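Local coordinates for penicillin binding protein 2X (Streptococcus thermophilus, PDB 5U47) that probably works as a penicillin-binding transpeptidase of the divisome, cross-linking peptides of neighbouring glycan strands in septal peptidoglycan and being inactivated by beta-lactams that acylate its active-site serine, at residues T58-P63 / N200-T205; G147-E152 / T220-P225; G256-T261 / N284-A289. The protein carries 1 engineered substitution. One frame throughout, in Å; residues are numbered along the deposited sequence. Where two conformers were deposited one is given.

Interaction 1. Residues T58-P63 / N200-T205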
ATOM      1  N   THR A  58     -12.294  39.091 -36.839  1.00 53.30           N
ATOM      2  CA  THR A  58     -12.357  39.231 -38.291  1.00 52.04           C
ATOM      3  C   THR A  58     -10.973  38.991 -38.934  1.00 51.45           C
ATOM      4  O   THR A  58     -10.852  38.891 -40.169  1.00 51.22           O
ATOM      5  CB  THR A  58     -12.952  40.599 -38.712  1.00 53.07           C
ATOM      6  OG1 THR A  58     -12.210  41.663 -38.111  1.00 53.11           O
ATOM      7  CG2 THR A  58     -14.400  40.699 -38.271  1.00 52.59           C
ATOM      8  N   SER A  59      -9.932  38.914 -38.097  1.00 51.30           N
ATOM      9  CA  SER A  59      -8.580  38.603 -38.584  1.00 51.37           C
ATOM     10  C   SER A  59      -8.364  37.101 -38.792  1.00 49.22           C
ATOM     11  O   SER A  59      -7.379  36.705 -39.411  1.00 47.34           O
ATOM     12  CB  SER A  59      -7.501  39.144 -37.634  1.00 52.57           C
ATOM     13  OG  SER A  59      -7.507  40.560 -37.609  1.00 54.32           O
ATOM     14  N   TYR A  60      -9.277  36.270 -38.293  1.00 48.90           N
ATOM     15  CA  TYR A  60      -9.128  34.815 -38.416  1.00 48.99           C
ATOM     16  C   TYR A  60      -9.590  34.323 -39.797  1.00 48.00           C
ATOM     17  O   TYR A  60     -10.682  33.783 -39.960  1.00 47.52           O
ATOM     18  CB  TYR A  60      -9.871  34.117 -37.268  1.00 50.59           C
ATOM     19  CG  TYR A  60      -9.608  32.629 -37.128  1.00 50.42           C
ATOM     20  CD1 TYR A  60      -8.344  32.158 -36.776  1.00 52.13           C
ATOM     21  CD2 TYR A  60     -10.649  31.697 -37.257  1.00 51.68           C
ATOM     22  CE1 TYR A  60      -8.103  30.790 -36.615  1.00 51.13           C
ATOM     23  CE2 TYR A  60     -10.427  30.336 -37.090  1.00 51.09           C
ATOM     24  CZ  TYR A  60      -9.152  29.882 -36.773  1.00 51.75           C
ATOM     25  OH  TYR A  60      -8.931  28.529 -36.604  1.00 51.02           O
ATOM     26  N   VAL A  61      -8.726  34.526 -40.787  1.00 48.53           N
ATOM     27  CA  VAL A  61      -8.999  34.137 -42.162  1.00 48.74           C
ATOM     28  C   VAL A  61      -7.850  33.310 -42.726  1.00 49.03           C
ATOM     29  O   VAL A  61      -6.724  33.379 -42.222  1.00 48.65           O
ATOM     30  CB  VAL A  61      -9.203  35.384 -43.058  1.00 49.11           C
ATOM     31  CG1 VAL A  61     -10.331  36.246 -42.516  1.00 48.78           C
ATOM     32  CG2 VAL A  61      -7.913  36.204 -43.189  1.00 49.22           C
ATOM     33  N   SER A  62      -8.140  32.538 -43.770  1.00 50.01           N
ATOM     34  CA  SER A  62      -7.119  31.736 -44.450  1.00 51.88           C
ATOM     35  C   SER A  62      -6.259  32.680 -45.290  1.00 55.00           C
ATOM     36  O   SER A  62      -6.602  33.853 -45.434  1.00 54.63           O
ATOM     37  CB  SER A  62      -7.765  30.691 -45.380  1.00 52.43           C
ATOM     38  OG  SER A  62      -8.229  31.275 -46.603  1.00 52.00           O
ATOM     39  N   PRO A  63      -5.146  32.173 -45.860  1.00 58.10           N
ATOM     40  CA  PRO A  63      -4.317  33.007 -46.738  1.00 59.44           C
ATOM     41  C   PRO A  63      -5.069  33.641 -47.933  1.00 60.55           C
ATOM     42  O   PRO A  63      -4.635  34.689 -48.427  1.00 62.16           O
ATOM     43  CB  PRO A  63      -3.238  32.036 -47.214  1.00 61.19           C
ATOM     44  CG  PRO A  63      -3.080  31.086 -46.076  1.00 59.69           C
ATOM     45  CD  PRO A  63      -4.452  30.925 -45.483  1.00 58.53           C
ATOM     46  N   ASN A 200      -1.171  34.838 -27.478  1.00 72.41           N
ATOM     47  CA  ASN A 200      -2.056  34.008 -26.646  1.00 69.38           C
ATOM     48  C   ASN A 200      -2.624  32.824 -27.424  1.00 64.61           C
ATOM     49  O   ASN A 200      -3.074  32.975 -28.557  1.00 63.00           O
ATOM     50  CB  ASN A 200      -3.213  34.840 -26.094  1.00 72.53           C
ATOM     51  CG  ASN A 200      -2.744  36.037 -25.289  1.00 77.35           C
ATOM     52  OD1 ASN A 200      -1.830  35.932 -24.474  1.00 80.79           O
ATOM     53  ND2 ASN A 200      -3.383  37.183 -25.506  1.00 80.78           N
ATOM     54  N   THR A 201      -2.627  31.655 -26.787  1.00 59.16           N
ATOM     55  CA  THR A 201      -3.108  30.421 -27.403  1.00 55.84           C
ATOM     56  C   THR A 201      -4.618  30.408 -27.671  1.00 53.26           C
ATOM     57  O   THR A 201      -5.404  30.704 -26.781  1.00 54.70           O
ATOM     58  CB  THR A 201      -2.781  29.216 -26.489  1.00 55.23           C
ATOM     59  OG1 THR A 201      -1.376  29.182 -26.237  1.00 56.77           O
ATOM     60  CG2 THR A 201      -3.195  27.904 -27.127  1.00 54.49           C
ATOM     61  N   LEU A 202      -5.006  30.065 -28.904  1.00 51.66           N
ATOM     62  CA  LEU A 202      -6.412  29.927 -29.292  1.00 50.44           C
ATOM     63  C   LEU A 202      -6.763  28.473 -29.027  1.00 48.44           C
ATOM     64  O   LEU A 202      -6.159  27.580 -29.608  1.00 48.01           O
ATOM     65  CB  LEU A 202      -6.621  30.246 -30.772  1.00 51.30           C
ATOM     66  CG  LEU A 202      -6.230  31.649 -31.250  1.00 54.09           C
ATOM     67  CD1 LEU A 202      -6.501  31.797 -32.739  1.00 54.42           C
ATOM     68  CD2 LEU A 202      -6.978  32.721 -30.467  1.00 56.07           C
ATOM     69  N   LEU A 203      -7.727  28.230 -28.146  1.00 47.20           N
ATOM     70  CA  LEU A 203      -8.085  26.864 -27.775  1.00 45.40           C
ATOM     71  C   LEU A 203      -8.988  26.165 -28.799  1.00 44.50           C
ATOM     72  O   LEU A 203      -9.784  26.805 -29.504  1.00 42.92           O
ATOM     73  CB  LEU A 203      -8.706  26.848 -26.376  1.00 46.62           C
ATOM     74  CG  LEU A 203      -7.777  27.342 -25.253  1.00 47.55           C
ATOM     75  CD1 LEU A 203      -8.539  27.511 -23.948  1.00 48.42           C
ATOM     76  CD2 LEU A 203      -6.578  26.418 -25.061  1.00 47.93           C
ATOM     77  N   GLY A 204      -8.813  24.843 -28.891  1.00 42.12           N
ATOM     78  CA  GLY A 204      -9.583  23.998 -29.803  1.00 42.66           C
ATOM     79  C   GLY A 204      -9.112  23.948 -31.250  1.00 45.10           C
ATOM     80  O   GLY A 204      -9.668  23.195 -32.046  1.00 45.63           O
ATOM     81  N   THR A 205      -8.063  24.706 -31.570  1.00 45.95           N
ATOM     82  CA  THR A 205      -7.535  24.814 -32.937  1.00 48.81           C
ATOM     83  C   THR A 205      -6.359  23.899 -33.282  1.00 49.62           C
ATOM     84  O   THR A 205      -5.932  23.870 -34.435  1.00 50.02           O
ATOM     85  CB  THR A 205      -7.036  26.259 -33.182  1.00 49.90           C
ATOM     86  OG1 THR A 205      -6.024  26.593 -32.209  1.00 51.21           O
ATOM     87  CG2 THR A 205      -8.179  27.229 -33.096  1.00 50.41           C
TER
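Tyr60 meets Leu202 and Thr205 where an inverse gamma turn centred on the tyrosine faces a type II beta turn running from Leu202 to Thr205. Both belong to loops of the dimerisation region.

The apolar contacts are few. With CG of Tyr60 anti to its amide nitrogen (chi1 -170°), the ring extends from the gamma turn across the gap between the loops, whose backbones stay far apart. Tyr60 CE1 lies 4.3 Å from Leu202 CD1, which comes at the ring obliquely. Further out, OH of Tyr60 is 3.8 Å from CG2 of Thr205. Tyrosine suits the place because its long flat body spans the gap while its hydroxyl still reaches a polar partner, the carboxylate of Glu194.

Polar contacts shape each loop and tie the second to its surroundings. Val61 N bonds to Ser59 O at 2.9 Å, closing the gamma turn round Tyr60. In the beta turn, Gly204 takes the third position, where positive phi (82°) favours glycine; its N also bonds to Glu137. Threonine serves two ends: its methyl meets the tyrosine, while its hydroxyl bonds to the backbone N of Glu194 as well as to the turn's first carbonyl. In this last bond Thr205 OG1 sits 2.8 Å from Leu202 O, 40° above the carbonyl plane.

Interaction 2. Residues G147-E152 / T220-P225; sequences GTFASE and TTLSAP
Two helix starts face each other here: Phe149 and Ala150, leading into helix 151-154, pack against Leu222 and Ala224 at the beginning of helix 224-241. Ala150 and Ser223 hold the respective N-cap positions. The serine hydroxyl caps a backbone N of the first turn that follows, a task that Ala150, with only a methyl group, cannot perform.

Phe149 carries most of the contact. Its CG is anti to the backbone N (chi1 177°), which sends the ring over to the opposite segment. The ring arrives with its edge: CE2 is 3.6 Å from Ala224 O, close to the ring plane, and CZ is 3.8 Å from Ala224 CB. A residue as small as alanine lets the ring edge come this close to the helix backbone. Beside it, Leu222 CD1 lies 4.0 Å from Ala150 CB and 4.4 Å from Phe149 CE1, the latter approach being oblique.

Polar groups around this buried patch fix the backbones. Ala150 N bonds to Glu231 from helix 224-241, and Ala224 N to Asp37. Leu43 of strand 42-55 also touches the phenylalanine, while Met572 of helix 558-572 packs on Ser223 and Pro225. Such pairing of an early and a late helix beside the central sheet is typical of the penicillin-recognising transpeptidase fold, here with the N-terminal part of the chain fitted against it.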
ATOM      1  N   GLY A 147     -16.242   5.733  -5.210  1.00 24.05           N
ATOM      2  CA  GLY A 147     -16.450   6.715  -4.126  1.00 24.48           C
ATOM      3  C   GLY A 147     -15.529   6.481  -2.913  1.00 24.27           C
ATOM      4  O   GLY A 147     -14.293   6.573  -3.036  1.00 22.38           O
ATOM      5  N   THR A 148     -16.137   6.215  -1.749  1.00 23.89           N
ATOM      6  CA  THR A 148     -15.387   5.918  -0.512  1.00 24.42           C
ATOM      7  C   THR A 148     -14.954   4.454  -0.568  1.00 23.43           C
ATOM      8  O   THR A 148     -15.716   3.536  -0.213  1.00 24.53           O
ATOM      9  CB  THR A 148     -16.242   6.233   0.719  1.00 26.43           C
ATOM     10  OG1 THR A 148     -16.632   7.622   0.658  1.00 26.91           O
ATOM     11  CG2 THR A 148     -15.476   5.972   1.979  1.00 27.24           C
ATOM     12  N   PHE A 149     -13.728   4.248  -1.031  1.00 21.58           N
ATOM     13  CA  PHE A 149     -13.207   2.922  -1.331  1.00 20.98           C
ATOM     14  C   PHE A 149     -11.695   3.018  -1.382  1.00 19.72           C
ATOM     15  O   PHE A 149     -11.145   3.625  -2.302  1.00 19.14           O
ATOM     16  CB  PHE A 149     -13.781   2.508  -2.711  1.00 21.97           C
ATOM     17  CG  PHE A 149     -13.295   1.181  -3.250  1.00 21.96           C
ATOM     18  CD1 PHE A 149     -12.042   1.058  -3.825  1.00 23.30           C
ATOM     19  CD2 PHE A 149     -14.136   0.076  -3.258  1.00 24.16           C
ATOM     20  CE1 PHE A 149     -11.606  -0.161  -4.334  1.00 23.84           C
ATOM     21  CE2 PHE A 149     -13.724  -1.137  -3.780  1.00 23.46           C
ATOM     22  CZ  PHE A 149     -12.459  -1.250  -4.332  1.00 24.23           C
ATOM     23  N   ALA A 150     -11.023   2.434  -0.386  1.00 19.62           N
ATOM     24  CA  ALA A 150      -9.538   2.456  -0.283  1.00 18.91           C
ATOM     25  C   ALA A 150      -8.986   3.806  -0.683  1.00 19.42           C
ATOM     26  O   ALA A 150      -7.980   3.899  -1.391  1.00 19.55           O
ATOM     27  CB  ALA A 150      -8.960   1.392  -1.172  1.00 19.17           C
ATOM     28  N   SER A 151      -9.619   4.855  -0.195  1.00 19.94           N
ATOM     29  CA  SER A 151      -9.285   6.198  -0.661  1.00 21.47           C
ATOM     30  C   SER A 151      -7.861   6.629  -0.382  1.00 21.98           C
ATOM     31  O   SER A 151      -7.149   7.082  -1.299  1.00 21.23           O
ATOM     32  CB  SER A 151     -10.300   7.211  -0.125  1.00 21.78           C
ATOM     33  OG  SER A 151     -11.570   6.953  -0.695  1.00 21.38           O
ATOM     34  N   GLU A 152      -7.433   6.487   0.866  1.00 21.76           N
ATOM     35  CA  GLU A 152      -6.056   6.831   1.205  1.00 23.35           C
ATOM     36  C   GLU A 152      -5.037   5.963   0.439  1.00 22.71           C
ATOM     37  O   GLU A 152      -3.992   6.450   0.027  1.00 24.81           O
ATOM     38  CB  GLU A 152      -5.825   6.792   2.725  1.00 22.47           C
ATOM     39  CG  GLU A 152      -6.496   7.954   3.457  1.00 22.72           C
ATOM     40  CD  GLU A 152      -8.009   7.856   3.614  1.00 23.39           C
ATOM     41  OE1 GLU A 152      -8.660   6.792   3.311  1.00 22.72           O
ATOM     42  OE2 GLU A 152      -8.561   8.880   4.071  1.00 24.96           O
ATOM     43  N   THR A 220      -4.122  -3.587  -9.282  1.00 21.95           N
ATOM     44  CA  THR A 220      -3.745  -3.785  -7.909  1.00 21.64           C
ATOM     45  C   THR A 220      -4.162  -5.176  -7.457  1.00 22.58           C
ATOM     46  O   THR A 220      -4.882  -5.905  -8.172  1.00 21.92           O
ATOM     47  CB  THR A 220      -4.371  -2.732  -6.979  1.00 20.84           C
ATOM     48  OG1 THR A 220      -5.793  -2.889  -6.944  1.00 21.17           O
ATOM     49  CG2 THR A 220      -4.010  -1.344  -7.433  1.00 20.44           C
ATOM     50  N   THR A 221      -3.702  -5.549  -6.266  1.00 20.48           N
ATOM     51  CA  THR A 221      -4.044  -6.840  -5.672  1.00 20.33           C
ATOM     52  C   THR A 221      -5.403  -6.814  -4.994  1.00 19.65           C
ATOM     53  O   THR A 221      -5.915  -7.859  -4.580  1.00 20.78           O
ATOM     54  CB  THR A 221      -2.989  -7.234  -4.608  1.00 19.45           C
ATOM     55  OG1 THR A 221      -2.832  -6.157  -3.694  1.00 18.25           O
ATOM     56  CG2 THR A 221      -1.675  -7.527  -5.269  1.00 19.90           C
ATOM     57  N   LEU A 222      -5.988  -5.622  -4.854  1.00 19.89           N
ATOM     58  CA  LEU A 222      -7.281  -5.479  -4.174  1.00 19.70           C
ATOM     59  C   LEU A 222      -8.420  -6.239  -4.857  1.00 19.96           C
ATOM     60  O   LEU A 222      -8.422  -6.423  -6.054  1.00 18.35           O
ATOM     61  CB  LEU A 222      -7.710  -4.013  -4.063  1.00 20.25           C
ATOM     62  CG  LEU A 222      -6.855  -2.974  -3.343  1.00 21.31           C
ATOM     63  CD1 LEU A 222      -7.586  -1.637  -3.391  1.00 23.19           C
ATOM     64  CD2 LEU A 222      -6.533  -3.345  -1.910  1.00 21.35           C
ATOM     65  N   SER A 223      -9.345  -6.720  -4.034  1.00 21.20           N
ATOM     66  CA  SER A 223     -10.572  -7.349  -4.468  1.00 22.77           C
ATOM     67  C   SER A 223     -11.662  -6.337  -4.205  1.00 23.15           C
ATOM     68  O   SER A 223     -11.993  -6.081  -3.030  1.00 20.82           O
ATOM     69  CB  SER A 223     -10.834  -8.589  -3.640  1.00 24.93           C
ATOM     70  OG  SER A 223     -12.143  -9.086  -3.859  1.00 25.46           O
ATOM     71  N   ALA A 224     -12.206  -5.732  -5.260  1.00 23.69           N
ATOM     72  CA  ALA A 224     -13.273  -4.743  -5.060  1.00 25.70           C
ATOM     73  C   ALA A 224     -14.444  -5.229  -4.207  1.00 27.02           C
ATOM     74  O   ALA A 224     -14.881  -4.488  -3.314  1.00 26.67           O
ATOM     75  CB  ALA A 224     -13.747  -4.138  -6.384  1.00 27.07           C
ATOM     76  N   PRO A 225     -14.947  -6.470  -4.440  1.00 28.01           N
ATOM     77  CA  PRO A 225     -16.047  -6.963  -3.597  1.00 29.58           C
ATOM     78  C   PRO A 225     -15.684  -7.024  -2.116  1.00 27.49           C
ATOM     79  O   PRO A 225     -16.464  -6.592  -1.254  1.00 27.08           O
ATOM     80  CB  PRO A 225     -16.306  -8.391  -4.134  1.00 31.54           C
ATOM     81  CG  PRO A 225     -15.776  -8.382  -5.535  1.00 31.64           C
ATOM     82  CD  PRO A 225     -14.660  -7.381  -5.562  1.00 30.65           C
TER

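Interaction 3. Residues G256-T261 / N284-A289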
ATOM      1  N   GLY A 256       1.253 -12.873   0.343  1.00 20.29           N
ATOM      2  CA  GLY A 256       1.569 -11.507   0.759  1.00 20.48           C
ATOM      3  C   GLY A 256       0.762 -10.422   0.048  1.00 19.93           C
ATOM      4  O   GLY A 256       0.964  -9.228   0.302  1.00 19.78           O
ATOM      5  N   GLU A 257      -0.142 -10.814  -0.847  1.00 20.06           N
ATOM      6  CA  GLU A 257      -0.973  -9.849  -1.580  1.00 20.43           C
ATOM      7  C   GLU A 257      -1.941  -9.151  -0.656  1.00 19.54           C
ATOM      8  O   GLU A 257      -2.598  -9.814   0.165  1.00 19.17           O
ATOM      9  CB  GLU A 257      -1.803 -10.554  -2.652  1.00 21.89           C
ATOM     10  CG  GLU A 257      -1.046 -11.146  -3.824  1.00 24.41           C
ATOM     11  CD  GLU A 257      -1.957 -12.087  -4.598  1.00 27.00           C
ATOM     12  OE1 GLU A 257      -2.167 -13.244  -4.104  1.00 27.63           O
ATOM     13  OE2 GLU A 257      -2.491 -11.656  -5.656  1.00 26.12           O
ATOM     14  N   ILE A 258      -2.046  -7.832  -0.792  1.00 18.31           N
ATOM     15  CA  ILE A 258      -3.000  -7.037  -0.009  1.00 18.96           C
ATOM     16  C   ILE A 258      -4.356  -7.065  -0.744  1.00 18.62           C
ATOM     17  O   ILE A 258      -4.509  -6.455  -1.791  1.00 18.51           O
ATOM     18  CB  ILE A 258      -2.487  -5.609   0.212  1.00 18.40           C
ATOM     19  CG1 ILE A 258      -1.200  -5.669   1.059  1.00 19.14           C
ATOM     20  CG2 ILE A 258      -3.550  -4.750   0.879  1.00 19.27           C
ATOM     21  CD1 ILE A 258      -0.404  -4.372   1.101  1.00 18.54           C
ATOM     22  N   LEU A 259      -5.326  -7.755  -0.155  1.00 18.29           N
ATOM     23  CA  LEU A 259      -6.644  -7.961  -0.760  1.00 19.19           C
ATOM     24  C   LEU A 259      -7.637  -6.868  -0.426  1.00 19.31           C
ATOM     25  O   LEU A 259      -8.572  -6.633  -1.183  1.00 18.36           O
ATOM     26  CB  LEU A 259      -7.194  -9.320  -0.356  1.00 21.83           C
ATOM     27  CG  LEU A 259      -6.293 -10.500  -0.735  1.00 22.64           C
ATOM     28  CD1 LEU A 259      -6.842 -11.827  -0.240  1.00 25.67           C
ATOM     29  CD2 LEU A 259      -6.115 -10.545  -2.230  1.00 24.54           C
ATOM     30  N   ALA A 260      -7.455  -6.222   0.716  1.00 19.09           N
ATOM     31  CA  ALA A 260      -8.285  -5.099   1.069  1.00 18.99           C
ATOM     32  C   ALA A 260      -7.588  -4.268   2.117  1.00 20.11           C
ATOM     33  O   ALA A 260      -6.900  -4.801   2.986  1.00 21.24           O
ATOM     34  CB  ALA A 260      -9.639  -5.571   1.573  1.00 20.54           C
ATOM     35  N   THR A 261      -7.740  -2.951   2.044  1.00 20.54           N
ATOM     36  CA  THR A 261      -7.092  -2.100   3.036  1.00 21.35           C
ATOM     37  C   THR A 261      -7.848  -0.801   3.179  1.00 20.79           C
ATOM     38  O   THR A 261      -8.251  -0.207   2.191  1.00 21.07           O
ATOM     39  CB  THR A 261      -5.600  -1.862   2.698  1.00 21.61           C
ATOM     40  OG1 THR A 261      -4.958  -1.187   3.785  1.00 22.62           O
ATOM     41  CG2 THR A 261      -5.409  -1.088   1.411  1.00 22.14           C
ATOM     42  N   ASN A 284      -1.027   8.391   6.280  1.00 27.47           N
ATOM     43  CA  ASN A 284      -1.391   7.079   5.740  1.00 25.94           C
ATOM     44  C   ASN A 284      -1.103   6.024   6.800  1.00 25.32           C
ATOM     45  O   ASN A 284       0.046   5.858   7.236  1.00 24.72           O
ATOM     46  CB  ASN A 284      -0.656   6.798   4.431  1.00 26.42           C
ATOM     47  CG  ASN A 284      -1.166   5.553   3.735  1.00 27.41           C
ATOM     48  OD1 ASN A 284      -0.997   4.435   4.243  1.00 28.40           O
ATOM     49  ND2 ASN A 284      -1.794   5.730   2.572  1.00 26.52           N
ATOM     50  N   ARG A 285      -2.143   5.309   7.217  1.00 25.86           N
ATOM     51  CA  ARG A 285      -1.977   4.323   8.272  1.00 27.11           C
ATOM     52  C   ARG A 285      -1.356   3.014   7.857  1.00 26.10           C
ATOM     53  O   ARG A 285      -1.010   2.234   8.724  1.00 27.10           O
ATOM     54  CB  ARG A 285      -3.292   4.000   8.953  1.00 29.48           C
ATOM     55  CG  ARG A 285      -4.080   5.213   9.355  1.00 34.96           C
ATOM     56  CD  ARG A 285      -4.599   5.067  10.771  1.00 38.48           C
ATOM     57  NE  ARG A 285      -3.579   5.560  11.678  1.00 39.48           N
ATOM     58  CZ  ARG A 285      -3.373   6.846  11.946  1.00 41.66           C
ATOM     59  NH1 ARG A 285      -4.110   7.788  11.367  1.00 44.31           N
ATOM     60  NH2 ARG A 285      -2.418   7.189  12.792  1.00 42.37           N
ATOM     61  N   LEU A 286      -1.247   2.751   6.552  1.00 24.55           N
ATOM     62  CA  LEU A 286      -0.621   1.521   6.114  1.00 24.06           C
ATOM     63  C   LEU A 286       0.905   1.615   6.182  1.00 23.45           C
ATOM     64  O   LEU A 286       1.560   0.673   6.623  1.00 23.05           O
ATOM     65  CB  LEU A 286      -1.054   1.161   4.690  1.00 23.82           C
ATOM     66  CG  LEU A 286      -0.462  -0.122   4.096  1.00 24.07           C
ATOM     67  CD1 LEU A 286      -0.754  -1.351   4.963  1.00 24.61           C
ATOM     68  CD2 LEU A 286      -0.971  -0.324   2.697  1.00 23.71           C
ATOM     69  N   TYR A 287       1.472   2.736   5.747  1.00 22.64           N
ATOM     70  CA  TYR A 287       2.936   2.819   5.668  1.00 23.77           C
ATOM     71  C   TYR A 287       3.635   4.084   6.164  1.00 25.44           C
ATOM     72  O   TYR A 287       4.871   4.132   6.140  1.00 26.23           O
ATOM     73  CB  TYR A 287       3.380   2.540   4.205  1.00 23.37           C
ATOM     74  CG  TYR A 287       2.748   3.458   3.216  1.00 23.62           C
ATOM     75  CD1 TYR A 287       3.284   4.710   2.957  1.00 25.49           C
ATOM     76  CD2 TYR A 287       1.583   3.093   2.555  1.00 23.55           C
ATOM     77  CE1 TYR A 287       2.691   5.576   2.044  1.00 25.18           C
ATOM     78  CE2 TYR A 287       0.984   3.943   1.656  1.00 23.91           C
ATOM     79  CZ  TYR A 287       1.555   5.187   1.400  1.00 25.00           C
ATOM     80  OH  TYR A 287       0.944   6.042   0.527  1.00 26.09           O
ATOM     81  N   GLU A 288       2.884   5.093   6.602  0.50 26.11           N
ATOM     82  CA  GLU A 288       3.493   6.333   7.095  0.50 28.36           C
ATOM     83  C   GLU A 288       3.473   6.423   8.600  0.50 29.02           C
ATOM     84  O   GLU A 288       4.494   6.727   9.221  0.50 29.06           O
ATOM     85  CB  GLU A 288       2.800   7.565   6.510  0.50 29.45           C
ATOM     86  CG  GLU A 288       3.007   7.728   5.027  0.50 29.63           C
ATOM     87  CD  GLU A 288       2.398   8.999   4.487  0.50 30.78           C
ATOM     88  OE1 GLU A 288       1.502   9.560   5.164  0.50 30.06           O
ATOM     89  OE2 GLU A 288       2.816   9.423   3.382  0.50 31.06           O
ATOM     90  N   ALA A 289       2.305   6.178   9.189  1.00 28.22           N
ATOM     91  CA  ALA A 289       2.152   6.260  10.646  1.00 28.63           C
ATOM     92  C   ALA A 289       3.109   5.310  11.391  1.00 28.09           C
ATOM     93  O   ALA A 289       3.222   4.149  11.025  1.00 26.30           O
ATOM     94  CB  ALA A 289       0.715   5.924  11.044  1.00 28.58           C
TER
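Leu286 packs against Ile258 and Thr261 on strand 258-264, an outer strand of the five-stranded antiparallel sheet in the transpeptidase domain. It sits in a loop without regular structure, with CB directed at the strand; CG is anti to the backbone N (chi1 180°), which brings both methyls to the strand residues. One branch, Leu286 CD1, passes 4.4 Å from Thr261 OG1. The other, Leu286 CD2, touches both strand residues, 4.2 Å from Thr261 OG1 and 4.4 Å from Ile258 CD1. A branched apolar residue suits this buried place: it packs on the strand and also on helix 416-427, through Gln416 and Leu420. Thr261 can show a hydroxyl to leucine because that oxygen is hydrogen-bonded to Thr249 on the adjoining strand. Between the two contact residues, Leu259 and Ala260 both face Val250 in a classic beta bulge.

The loop is held in shape by Asn284. Its backbone O accepts from Glu288 N and Ala289 N, one from each side of the peptide plane. Its side chain closes an Asx turn, in which Leu286 N lies 2.9 Å from Asn284 OD1, tilted 24° from the amide carbonyl plane.

Interaction 1 lies far out on the N-terminal part, its centre about 46 Å from that of interaction 2 and 51 Å from that of interaction 3. Strand 42-55 spans much of this distance, with Ile55 near the first contact and Leu43 at the second. The segments of interactions 1 and 2 alternate along the chain, so the polypeptide shuttles between the far end and the junction; interaction 3 follows in series. Interactions 2 and 3 touch, their centres about 11 Å apart: Thr221 and Ser223 probably hydrogen-bond to the backbone of strand 258-264. Residues 284-289 then lead toward helix 297-308, near whose start lies a probable active-site SxxK pattern.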